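Local coordinates for RagB/SusD domain protein (Flavobacterium johnsoniae, PDB 5J5U) that binds chitin as a SusD homologue and probably helps a polysaccharide utilization system capture chitin chains at the outer membrane, at residues N79-V84 / V109-R114; W309-V312 / A317-G320; Q406-Y411 / I416-N421. All coordinates share one frame; numbering follows the deposited sequence.

How the contacts relate
Following the chain from its N terminus, contact 1 comes first: residues 79-84 on helix 66-90 meet residues 109-114 on helix 98-119, closing a loop of 24 intervening residues, mostly helical. Contact 2 then folds the approach to strand 320-321 back on itself, with four residues between its segments. Contact 3 closes an equally short turn between helices 399-410 and 415-425. The three follow in series, none enclosing or crossing another. Contacts 1 and 3 nevertheless touch, through a probable hydrogen bond from Gln113 to Glu417, which ties the early helical pair to the late one. Contact 2 stands apart, its nearest atoms about 13 Å from contact 3.

Contact 1: N79-V84 / V109-R114; sequences NELKNV and VMVAQR
With CG anti to the carbonyl carbon (chi1 -61°) and the chain extended beyond it, Glu80 reaches across to Arg114, whose own side chain bends at chi3 (-33°) to bring its guanidinium back to meet it. The two side chains cross at about a right angle, yet their flat ends lie nearly coplanar. Glu80 OE1 receives Arg114 NH2 at 2.8 Å on its syn lone pair, within a salt bridge whose hydrogen bond is noticeably bent. The same NH2 gives a straighter bond, 3.3 Å long, to Val111 O, which lies in the guanidinium plane, so two acceptors hold the group's rotation. This is a pair of consecutive helices, 66-90 and 98-119, in a family belonging to the TPR clan; they run roughly antiparallel, at 146°, with their local axes 9.8 Å apart. Between them Val111 CG1 lies against the Glu80 side chain, 3.9 Å from Glu80 CB and 3.7 Å from Glu80 OE1. Leu81 adds a looser apolar touch, its CD1 standing 4.3 Å from Val111 CG1. Beyond the pair, the hydroxyl of Tyr33 hydrogen-bonds both Glu80 OE2 and Arg114 NH1, linking the other oxygen and the other terminal nitrogen of the buried ion pair to helix 31-45.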
loop_
_atom_site.group_PDB
_atom_site.type_symbol
_atom_site.label_atom_id
_atom_site.label_comp_id
_atom_site.label_asym_id
_atom_site.label_seq_id
_atom_site.Cartn_x
_atom_site.Cartn_y
_atom_site.Cartn_z
ATOM N N ASN A 79 3.604 18.977 -3.119
ATOM C CA ASN A 79 3.939 18.608 -4.496
ATOM C C ASN A 79 2.776 18.102 -5.327
ATOM O O ASN A 79 2.661 18.471 -6.493
ATOM C CB ASN A 79 5.038 17.534 -4.521
ATOM C CG ASN A 79 6.333 18.006 -3.875
ATOM O OD1 ASN A 79 6.685 19.187 -3.965
ATOM N ND2 ASN A 79 7.051 17.081 -3.220
ATOM N N GLU A 80 1.950 17.228 -4.755
ATOM C CA GLU A 80 1.040 16.401 -5.561
ATOM C C GLU A 80 -0.370 16.961 -5.743
ATOM O O GLU A 80 -0.803 17.164 -6.872
ATOM C CB GLU A 80 0.958 14.988 -4.966
ATOM C CG GLU A 80 2.314 14.274 -4.946
ATOM C CD GLU A 80 2.302 12.952 -4.192
ATOM O OE1 GLU A 80 1.208 12.395 -3.930
ATOM O OE2 GLU A 80 3.406 12.472 -3.851
ATOM N N LEU A 81 -1.064 17.240 -4.640
ATOM C CA LEU A 81 -2.488 17.551 -4.699
ATOM C C LEU A 81 -2.771 18.771 -5.568
ATOM O O LEU A 81 -3.706 18.771 -6.374
ATOM C CB LEU A 81 -3.034 17.763 -3.302
ATOM C CG LEU A 81 -4.546 17.887 -3.240
ATOM C CD1 LEU A 81 -5.233 16.582 -3.629
ATOM C CD2 LEU A 81 -4.903 18.288 -1.824
ATOM N N LYS A 82 -1.921 19.781 -5.438
ATOM C CA LYS A 82 -2.076 21.028 -6.171
ATOM C C LYS A 82 -1.966 20.866 -7.687
ATOM O O LYS A 82 -2.743 21.449 -8.444
ATOM C CB LYS A 82 -1.033 22.020 -5.672
ATOM C CG LYS A 82 -0.526 22.990 -6.718
ATOM C CD LYS A 82 0.620 23.817 -6.149
ATOM C CE LYS A 82 1.704 22.921 -5.550
ATOM N NZ LYS A 82 2.214 21.887 -6.498
ATOM N N ASN A 83 -1.040 20.029 -8.131
ATOM C CA ASN A 83 -0.871 19.827 -9.559
ATOM C C ASN A 83 -2.079 19.163 -10.163
ATOM O O ASN A 83 -2.552 19.548 -11.242
ATOM C CB ASN A 83 0.366 18.984 -9.848
ATOM C CG ASN A 83 1.591 19.824 -10.036
ATOM O OD1 ASN A 83 1.750 20.481 -11.063
ATOM N ND2 ASN A 83 2.454 19.845 -9.028
ATOM N N VAL A 84 -2.574 18.151 -9.463
ATOM C CA VAL A 84 -3.634 17.341 -10.015
ATOM C C VAL A 84 -4.953 18.137 -9.959
ATOM O O VAL A 84 -5.824 17.991 -10.842
ATOM C CB VAL A 84 -3.700 15.989 -9.295
ATOM C CG1 VAL A 84 -4.283 16.140 -7.900
ATOM C CG2 VAL A 84 -4.479 15.003 -10.128
ATOM N N VAL A 109 -7.782 10.770 -6.717
ATOM C CA VAL A 109 -8.237 9.848 -5.681
ATOM C C VAL A 109 -7.019 9.079 -5.144
ATOM O O VAL A 109 -6.816 8.996 -3.940
ATOM C CB VAL A 109 -9.343 8.893 -6.200
ATOM C CG1 VAL A 109 -9.706 7.861 -5.136
ATOM C CG2 VAL A 109 -10.587 9.694 -6.616
ATOM N N MET A 110 -6.180 8.577 -6.040
ATOM C CA MET A 110 -5.008 7.817 -5.635
ATOM C C MET A 110 -4.069 8.644 -4.757
ATOM O O MET A 110 -3.580 8.162 -3.727
ATOM C CB MET A 110 -4.262 7.313 -6.869
ATOM C CG MET A 110 -5.023 6.245 -7.645
ATOM S SD MET A 110 -4.215 5.787 -9.203
ATOM C CE MET A 110 -2.902 4.732 -8.603
ATOM N N VAL A 111 -3.842 9.892 -5.150
ATOM C CA VAL A 111 -3.066 10.811 -4.333
ATOM C C VAL A 111 -3.688 10.952 -2.924
ATOM O O VAL A 111 -2.985 10.799 -1.929
ATOM C CB VAL A 111 -2.948 12.234 -5.008
ATOM C CG1 VAL A 111 -2.417 13.299 -4.030
ATOM C CG2 VAL A 111 -2.109 12.204 -6.316
ATOM N N ALA A 112 -4.997 11.191 -2.839
ATOM C CA ALA A 112 -5.606 11.605 -1.557
ATOM C C ALA A 112 -5.949 10.426 -0.637
ATOM O O ALA A 112 -5.967 10.552 0.595
ATOM C CB ALA A 112 -6.859 12.431 -1.818
ATOM N N GLN A 113 -6.240 9.285 -1.262
ATOM C CA GLN A 113 -6.585 8.061 -0.552
ATOM C C GLN A 113 -5.516 7.633 0.474
ATOM O O GLN A 113 -5.847 7.251 1.600
ATOM C CB GLN A 113 -6.840 6.932 -1.561
ATOM C CG GLN A 113 -7.005 5.569 -0.944
ATOM C CD GLN A 113 -5.776 4.689 -1.153
ATOM O OE1 GLN A 113 -5.368 4.433 -2.301
ATOM N NE2 GLN A 113 -5.177 4.213 -0.040
ATOM N N ARG A 114 -4.253 7.649 0.078
ATOM C CA ARG A 114 -3.201 7.335 1.032
ATOM C C ARG A 114 -3.294 8.337 2.209
ATOM O O ARG A 114 -3.311 7.940 3.396
ATOM C CB ARG A 114 -1.821 7.366 0.347
ATOM C CG ARG A 114 -1.640 6.268 -0.767
ATOM C CD ARG A 114 -0.652 6.672 -1.855
ATOM N NE ARG A 114 -0.696 8.113 -2.099
ATOM C CZ ARG A 114 0.331 8.858 -2.494
ATOM N NH1 ARG A 114 1.507 8.306 -2.743
ATOM N NH2 ARG A 114 0.173 10.172 -2.637
#

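Contact 2: W309-V312 / A317-G320; sequences WEVV and AASG
Ala317 meets the other limb of the loop first, its methyl group directed toward residues 309-312. Ala317 CB lies 3.6 Å from the backbone oxygen Val312 O, a van der Waals approach of a methyl to a carbonyl, and 4.4 Å from Val311 CG1. That same valine methyl also stands 4.1 Å from Ala317 O, so the alanine is touched at both its side chain and its carbonyl. One residue on, Ala318 offers a second methyl, with CB 4.3 Å from Val311 CG1. A single branch of Val311 thus serves both alanines: chi1 of 179° sets CG1 anti to the backbone N and aims it at them. Val302 packs on Val311 and Ala318 alike, adding another aliphatic side chain to the cluster. From Ser319 onward the chain turns to other partners. Ser319 pairs with Glu300 through backbone and OG and accepts a bond from His259 at its carbonyl, while Gly320 begins the short strand 320-321, antiparallel to 280-281. The contact therefore closes a loop leading into a two-stranded sheet. Across it no hydrogen bond or charge pair forms, and the small methyl-to-methyl and methyl-to-carbonyl touches imply a modest, weakly directional contact.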
loop_
_atom_site.group_PDB
_atom_site.type_symbol
_atom_site.label_atom_id
_atom_site.label_comp_id
_atom_site.label_asym_id
_atom_site.label_seq_id
_atom_site.Cartn_x
_atom_site.Cartn_y
_atom_site.Cartn_z
ATOM N N TRP A 309 22.085 -6.596 13.955
ATOM C CA TRP A 309 23.317 -6.937 14.658
ATOM C C TRP A 309 23.045 -7.670 15.983
ATOM O O TRP A 309 23.980 -8.126 16.644
ATOM C CB TRP A 309 24.148 -5.683 14.923
ATOM C CG TRP A 309 23.379 -4.578 15.641
ATOM C CD1 TRP A 309 23.195 -4.440 16.999
ATOM C CD2 TRP A 309 22.718 -3.449 15.035
ATOM N NE1 TRP A 309 22.452 -3.293 17.268
ATOM C CE2 TRP A 309 22.158 -2.669 16.083
ATOM C CE3 TRP A 309 22.540 -3.026 13.717
ATOM C CZ2 TRP A 309 21.431 -1.496 15.841
ATOM C CZ3 TRP A 309 21.818 -1.853 13.484
ATOM C CH2 TRP A 309 21.273 -1.109 14.546
ATOM N N GLU A 310 21.769 -7.814 16.338
ATOM C CA GLU A 310 21.385 -8.528 17.555
ATOM C C GLU A 310 20.936 -9.940 17.221
ATOM O O GLU A 310 20.658 -10.721 18.116
ATOM C CB GLU A 310 20.251 -7.803 18.297
ATOM C CG GLU A 310 20.576 -6.402 18.790
ATOM C CD GLU A 310 19.373 -5.711 19.419
ATOM O OE1 GLU A 310 18.231 -5.942 18.963
ATOM O OE2 GLU A 310 19.565 -4.955 20.389
ATOM N N VAL A 311 20.827 -10.259 15.936
ATOM C CA VAL A 311 20.457 -11.611 15.535
ATOM C C VAL A 311 21.482 -12.628 16.098
ATOM O O VAL A 311 22.690 -12.396 16.037
ATOM C CB VAL A 311 20.362 -11.729 13.980
ATOM C CG1 VAL A 311 20.008 -13.149 13.553
ATOM C CG2 VAL A 311 19.327 -10.744 13.426
ATOM N N VAL A 312 21.007 -13.729 16.682
ATOM C CA VAL A 312 21.942 -14.746 17.172
ATOM C C VAL A 312 22.694 -15.315 15.965
ATOM O O VAL A 312 22.092 -15.898 15.063
ATOM C CB VAL A 312 21.240 -15.878 17.965
ATOM C CG1 VAL A 312 22.242 -16.983 18.338
ATOM C CG2 VAL A 312 20.555 -15.320 19.199
ATOM N N ALA A 317 23.367 -14.441 9.691
ATOM C CA ALA A 317 22.487 -15.530 10.088
ATOM C C ALA A 317 21.016 -15.181 9.866
ATOM O O ALA A 317 20.124 -15.804 10.447
ATOM C CB ALA A 317 22.732 -15.904 11.549
ATOM N N ALA A 318 20.765 -14.156 9.059
ATOM C CA ALA A 318 19.402 -13.847 8.648
ATOM C C ALA A 318 19.327 -13.623 7.129
ATOM O O ALA A 318 20.239 -13.059 6.527
ATOM C CB ALA A 318 18.860 -12.609 9.425
ATOM N N SER A 319 18.237 -14.076 6.523
ATOM C CA SER A 319 17.978 -13.808 5.115
ATOM C C SER A 319 17.952 -12.317 4.839
ATOM O O SER A 319 17.547 -11.514 5.698
ATOM C CB SER A 319 16.637 -14.411 4.669
ATOM O OG SER A 319 16.697 -15.823 4.544
ATOM N N GLY A 320 18.345 -11.965 3.621
ATOM C CA GLY A 320 18.348 -10.595 3.146
ATOM C C GLY A 320 17.315 -10.342 2.054
ATOM O O GLY A 320 16.367 -11.099 1.873
#

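Contact 3: Q406-Y411 / I416-N421; sequences QLWITY and IEAYSN
Tyr411 and Ala418 meet in the angle of a helical hairpin, in which helix 399-410 ends and, after a short turn, helix 415-425 runs back beside it, within a SusD-like fold. Tyr411, the first residue to leave helical geometry, has CG anti to its carbonyl carbon (chi1 -73°), which swings the ring against the second helix. There Glu417 CB sits over the ring centre, 3.5 Å from the centroid of Tyr411 and 14° off its normal, a clear CH-pi contact. The carboxylate beyond is turned steeply to the ring and instead finds Arg195, in a salt bridge, and Gln113, so the glutamate lends its aliphatic root to the tyrosine and its carboxylate to partners on helices 178-195 and 98-119.

Ala418 is the second main contributor. Its small methyl lets the backbones come close, with CA atoms of Trp408 and Ala418 5.2 Å apart. Ala418 CB packs 3.6 Å from Tyr411 CB and 4.1 Å from Trp408 CD1, while the indole NH is bonded to Val46 O. At the far end, Leu407 crosses Asn421 at about a right angle, bringing CD1 to 3.8 Å from Asn421 ND2.

Tyr411 OH hydrogen-bonds Glu339 OE2. Replacing Tyr411 with an alanine would probably leave Glu417 CB without its aromatic platform and Glu339 without its hydroxyl partner. Arg424 also grips Asn421 OD1, the atom that shares one water with the phenol: this water donates to Tyr411 OH at 3.0 Å and to Asn421 OD1 at 2.8 Å.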
loop_
_atom_site.group_PDB
_atom_site.type_symbol
_atom_site.label_atom_id
_atom_site.label_comp_id
_atom_site.label_asym_id
_atom_site.label_seq_id
_atom_site.Cartn_x
_atom_site.Cartn_y
_atom_site.Cartn_z
ATOM N N GLN A 406 -2.785 -13.121 2.451
ATOM C CA GLN A 406 -2.378 -13.030 1.055
ATOM C C GLN A 406 -2.257 -11.564 0.595
ATOM O O GLN A 406 -1.302 -11.202 -0.086
ATOM C CB GLN A 406 -3.349 -13.802 0.149
ATOM C CG GLN A 406 -3.215 -15.302 0.259
ATOM C CD GLN A 406 -1.812 -15.794 -0.054
ATOM O OE1 GLN A 406 -1.082 -15.192 -0.848
ATOM N NE2 GLN A 406 -1.419 -16.883 0.590
ATOM N N LEU A 407 -3.226 -10.724 0.950
ATOM C CA LEU A 407 -3.142 -9.303 0.597
ATOM C C LEU A 407 -1.905 -8.644 1.225
ATOM O O LEU A 407 -1.223 -7.839 0.609
ATOM C CB LEU A 407 -4.411 -8.559 1.044
ATOM C CG LEU A 407 -5.636 -8.672 0.133
ATOM C CD1 LEU A 407 -6.902 -8.356 0.912
ATOM C CD2 LEU A 407 -5.504 -7.760 -1.070
ATOM N N TRP A 408 -1.634 -9.020 2.462
ATOM C CA TRP A 408 -0.481 -8.541 3.201
ATOM C C TRP A 408 0.801 -8.911 2.452
ATOM O O TRP A 408 1.780 -8.146 2.451
ATOM C CB TRP A 408 -0.515 -9.121 4.627
ATOM C CG TRP A 408 0.684 -8.844 5.448
ATOM C CD1 TRP A 408 1.063 -7.637 5.960
ATOM C CD2 TRP A 408 1.662 -9.792 5.888
ATOM N NE1 TRP A 408 2.227 -7.771 6.677
ATOM C CE2 TRP A 408 2.613 -9.087 6.653
ATOM C CE3 TRP A 408 1.823 -11.173 5.718
ATOM C CZ2 TRP A 408 3.711 -9.713 7.240
ATOM C CZ3 TRP A 408 2.910 -11.792 6.300
ATOM C CH2 TRP A 408 3.836 -11.068 7.061
ATOM N N ILE A 409 0.781 -10.060 1.775
ATOM C CA ILE A 409 1.933 -10.447 0.961
ATOM C C ILE A 409 1.940 -9.664 -0.349
ATOM O O ILE A 409 2.972 -9.162 -0.786
ATOM C CB ILE A 409 1.952 -11.967 0.691
ATOM C CG1 ILE A 409 2.172 -12.710 2.017
ATOM C CG2 ILE A 409 3.068 -12.323 -0.284
ATOM C CD1 ILE A 409 2.179 -14.214 1.910
ATOM N N THR A 410 0.770 -9.516 -0.940
ATOM C CA THR A 410 0.604 -8.794 -2.192
ATOM C C THR A 410 0.985 -7.314 -2.056
ATOM O O THR A 410 1.552 -6.732 -2.992
ATOM C CB THR A 410 -0.856 -8.953 -2.689
ATOM O OG1 THR A 410 -1.015 -10.280 -3.212
ATOM C CG2 THR A 410 -1.201 -7.963 -3.776
ATOM N N TYR A 411 0.722 -6.731 -0.881
ATOM C CA TYR A 411 1.029 -5.328 -0.616
ATOM C C TYR A 411 2.445 -5.084 -0.161
ATOM O O TYR A 411 2.756 -3.991 0.318
ATOM C CB TYR A 411 0.096 -4.762 0.446
ATOM C CG TYR A 411 -1.318 -4.511 -0.014
ATOM C CD1 TYR A 411 -1.585 -3.910 -1.243
ATOM C CD2 TYR A 411 -2.382 -4.901 0.766
ATOM C CE1 TYR A 411 -2.893 -3.692 -1.668
ATOM C CE2 TYR A 411 -3.682 -4.676 0.368
ATOM C CZ TYR A 411 -3.939 -4.080 -0.845
ATOM O OH TYR A 411 -5.254 -3.876 -1.217
ATOM N N ILE A 416 1.792 0.984 2.967
ATOM C CA ILE A 416 0.683 1.824 3.387
ATOM C C ILE A 416 -0.637 1.033 3.269
ATOM O O ILE A 416 -1.460 1.046 4.198
ATOM C CB ILE A 416 0.618 3.119 2.567
ATOM C CG1 ILE A 416 1.788 4.029 2.915
ATOM C CG2 ILE A 416 -0.708 3.877 2.814
ATOM C CD1 ILE A 416 1.812 5.319 2.089
ATOM N N GLU A 417 -0.820 0.325 2.147
ATOM C CA GLU A 417 -2.042 -0.462 1.913
ATOM C C GLU A 417 -2.164 -1.667 2.844
ATOM O O GLU A 417 -3.226 -1.965 3.338
ATOM C CB GLU A 417 -2.114 -0.935 0.463
ATOM C CG GLU A 417 -2.296 0.188 -0.520
ATOM C CD GLU A 417 -3.350 1.171 -0.060
ATOM O OE1 GLU A 417 -4.486 0.721 0.214
ATOM O OE2 GLU A 417 -3.044 2.382 0.031
ATOM N N ALA A 418 -1.061 -2.355 3.072
ATOM C CA ALA A 418 -1.048 -3.451 4.011
ATOM C C ALA A 418 -1.385 -2.963 5.414
ATOM O O ALA A 418 -2.097 -3.636 6.134
ATOM C CB ALA A 418 0.291 -4.123 4.007
ATOM N N TYR A 419 -0.828 -1.828 5.812
ATOM C CA TYR A 419 -1.092 -1.204 7.124
ATOM C C TYR A 419 -2.571 -0.883 7.266
ATOM O O TYR A 419 -3.162 -1.143 8.309
ATOM C CB TYR A 419 -0.239 0.063 7.311
ATOM C CG TYR A 419 -0.510 0.886 8.572
ATOM C CD1 TYR A 419 -0.576 0.295 9.845
ATOM C CD2 TYR A 419 -0.645 2.267 8.492
ATOM C CE1 TYR A 419 -0.804 1.062 10.997
ATOM C CE2 TYR A 419 -0.870 3.050 9.633
ATOM C CZ TYR A 419 -0.967 2.453 10.882
ATOM O OH TYR A 419 -1.196 3.275 11.983
ATOM N N SER A 420 -3.175 -0.342 6.207
ATOM C CA SER A 420 -4.615 -0.070 6.243
ATOM C C SER A 420 -5.449 -1.370 6.328
ATOM O O SER A 420 -6.384 -1.467 7.138
ATOM C CB SER A 420 -5.034 0.765 5.028
ATOM O OG SER A 420 -4.371 2.027 5.025
ATOM N N ASN A 421 -5.106 -2.374 5.518
ATOM C CA ASN A 421 -5.883 -3.608 5.496
ATOM C C ASN A 421 -5.723 -4.363 6.820
ATOM O O ASN A 421 -6.641 -5.015 7.297
ATOM C CB ASN A 421 -5.479 -4.498 4.310
ATOM C CG ASN A 421 -6.597 -5.470 3.892
ATOM O OD1 ASN A 421 -7.550 -5.091 3.193
ATOM N ND2 ASN A 421 -6.493 -6.713 4.341
HETATM O O HOH W 1 -7.331 -3.448 0.875
#